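Local coordinates for magnesium and cobalt efflux protein CorC (PDB 3OI8) that probably takes part in magnesium and cobalt ion transport, the crystallised piece containing its adenosine-binding pair of CBS domains, at residues A[111-116]-A[134-139]. Numbering follows the deposited sequence.
Sequences PAVFVP and HMAIVI
Residues 111-116 and 134-139 run parallel and are joined by a ladder of three backbone hydrogen bonds: Ile137 N to Val113 O (2.8 Å, 172° at the hydrogen), Val115 N to Ile137 O (2.9 Å) and Ile139 N to Val115 O (2.8 Å). With helix 121-130 between them, strands 114-116 and 135-139 form a beta-alpha-beta unit of the second CBS domain, the former an outermost strand of its sheet within the chain. Ahead of the ladder the two chain segments part, and a water bridges them by accepting from Val113 N and donating to Met135 O.

The Phe114 side chain runs alongside that of Ile137, with Phe114 CD1 3.7 Å from Ile137 CB. With chi1 at -63° the Phe114 ring swings away from its own carbonyl and also meets Ile139 obliquely, CD1 lying 3.5 Å from Ile139 CD1. Ile137 continues this face onto Pro75, Val84 and Ile87 of the first CBS domain, so the ladder borders the interface between the two domains. Met135 touches the bound adenosine and belongs to its pocket, which places the start of strand 135-139 at the nucleoside site.

On the other face, Val115 is buried, and its CG2 branch is the one that reaches across, 4.0 Å from Ala136 CB and 4.1 Å from Val138 CG2.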
loop_
_atom_site.group_PDB
_atom_site.type_symbol
_atom_site.label_atom_id
_atom_site.label_comp_id
_atom_site.label_asym_id
_atom_site.label_seq_id
_atom_site.Cartn_x
_atom_site.Cartn_y
_atom_site.Cartn_z
ATOM N N PRO A 111 0.734 -6.311 -17.761
ATOM C CA PRO A 111 -0.325 -5.545 -18.436
ATOM C C PRO A 111 -0.813 -4.382 -17.570
ATOM O O PRO A 111 -0.838 -4.488 -16.351
ATOM C CB PRO A 111 -1.448 -6.572 -18.619
ATOM C CG PRO A 111 -1.133 -7.684 -17.662
ATOM C CD PRO A 111 0.348 -7.713 -17.527
ATOM N N ALA A 112 -1.171 -3.273 -18.203
ATOM C CA ALA A 112 -1.695 -2.104 -17.488
ATOM C C ALA A 112 -3.199 -2.237 -17.264
ATOM O O ALA A 112 -3.923 -2.716 -18.134
ATOM C CB ALA A 112 -1.409 -0.841 -18.280
ATOM N N VAL A 113 -3.665 -1.816 -16.094
ATOM C CA VAL A 113 -5.097 -1.692 -15.849
ATOM C C VAL A 113 -5.507 -0.253 -16.161
ATOM O O VAL A 113 -4.817 0.687 -15.769
ATOM C CB VAL A 113 -5.436 -2.055 -14.397
ATOM C CG1 VAL A 113 -6.871 -1.721 -14.090
ATOM C CG2 VAL A 113 -5.166 -3.535 -14.161
ATOM N N PHE A 114 -6.582 -0.080 -16.921
ATOM C CA PHE A 114 -7.025 1.257 -17.330
ATOM C C PHE A 114 -8.311 1.655 -16.613
ATOM O O PHE A 114 -9.188 0.818 -16.395
ATOM C CB PHE A 114 -7.224 1.316 -18.848
ATOM C CG PHE A 114 -5.960 1.078 -19.629
ATOM C CD1 PHE A 114 -5.044 2.093 -19.807
ATOM C CD2 PHE A 114 -5.674 -0.169 -20.151
ATOM C CE1 PHE A 114 -3.862 1.873 -20.521
ATOM C CE2 PHE A 114 -4.501 -0.393 -20.854
ATOM C CZ PHE A 114 -3.596 0.631 -21.037
ATOM N N VAL A 115 -8.416 2.923 -16.225
ATOM C CA VAL A 115 -9.637 3.422 -15.577
ATOM C C VAL A 115 -9.921 4.845 -16.046
ATOM O O VAL A 115 -8.982 5.585 -16.355
ATOM C CB VAL A 115 -9.508 3.449 -14.042
ATOM C CG1 VAL A 115 -9.320 2.032 -13.474
ATOM C CG2 VAL A 115 -8.352 4.353 -13.622
ATOM N N PRO A 116 -11.213 5.239 -16.082
ATOM C CA PRO A 116 -11.625 6.615 -16.425
ATOM C C PRO A 116 -11.484 7.553 -15.232
ATOM O O PRO A 116 -11.421 7.090 -14.091
ATOM C CB PRO A 116 -13.113 6.477 -16.772
ATOM C CG PRO A 116 -13.530 5.082 -16.302
ATOM C CD PRO A 116 -12.350 4.404 -15.660
ATOM N N HIS A 134 -1.562 -2.178 -7.788
ATOM C CA HIS A 134 -1.051 -0.986 -7.103
ATOM C C HIS A 134 -1.133 0.294 -7.935
ATOM O O HIS A 134 -1.093 1.400 -7.397
ATOM C CB HIS A 134 0.395 -1.207 -6.665
ATOM C CG HIS A 134 0.525 -2.108 -5.481
ATOM N ND1 HIS A 134 0.892 -3.432 -5.591
ATOM C CD2 HIS A 134 0.307 -1.883 -4.164
ATOM C CE1 HIS A 134 0.903 -3.982 -4.389
ATOM N NE2 HIS A 134 0.553 -3.063 -3.506
HETATM N N MSE A 135 -1.232 0.139 -9.247
HETATM C CA MSE A 135 -1.249 1.302 -10.128
HETATM C C MSE A 135 -2.236 1.077 -11.265
HETATM O O MSE A 135 -2.394 -0.045 -11.746
HETATM C CB MSE A 135 0.170 1.589 -10.657
HETATM C CG MSE A 135 0.257 2.539 -11.855
HETATM SE SE MSE A 135 2.113 2.847 -12.449
HETATM C CE MSE A 135 2.744 3.910 -10.930
ATOM N N ALA A 136 -2.927 2.136 -11.664
ATOM C CA ALA A 136 -3.746 2.073 -12.866
ATOM C C ALA A 136 -3.404 3.267 -13.742
ATOM O O ALA A 136 -2.905 4.286 -13.261
ATOM C CB ALA A 136 -5.215 2.084 -12.525
ATOM N N ILE A 137 -3.679 3.132 -15.029
ATOM C CA ILE A 137 -3.470 4.226 -15.967
ATOM C C ILE A 137 -4.829 4.865 -16.196
ATOM O O ILE A 137 -5.805 4.167 -16.474
ATOM C CB ILE A 137 -2.928 3.702 -17.302
ATOM C CG1 ILE A 137 -1.595 2.953 -17.095
ATOM C CG2 ILE A 137 -2.863 4.846 -18.330
ATOM C CD1 ILE A 137 -0.470 3.795 -16.518
ATOM N N VAL A 138 -4.897 6.187 -16.063
ATOM C CA VAL A 138 -6.151 6.899 -16.228
ATOM C C VAL A 138 -6.304 7.325 -17.681
ATOM O O VAL A 138 -5.381 7.887 -18.268
ATOM C CB VAL A 138 -6.201 8.100 -15.292
ATOM C CG1 VAL A 138 -7.575 8.803 -15.361
ATOM C CG2 VAL A 138 -5.886 7.623 -13.868
ATOM N N ILE A 139 -7.466 7.023 -18.252
ATOM C CA ILE A 139 -7.759 7.274 -19.658
ATOM C C ILE A 139 -8.789 8.403 -19.775
ATOM O O ILE A 139 -9.743 8.449 -19.014
ATOM C CB ILE A 139 -8.344 5.999 -20.309
ATOM C CG1 ILE A 139 -7.314 4.873 -20.306
ATOM C CG2 ILE A 139 -8.827 6.277 -21.725
ATOM C CD1 ILE A 139 -6.011 5.243 -20.983
HETATM O O HOH W 1 -1.814 -1.254 -14.104
#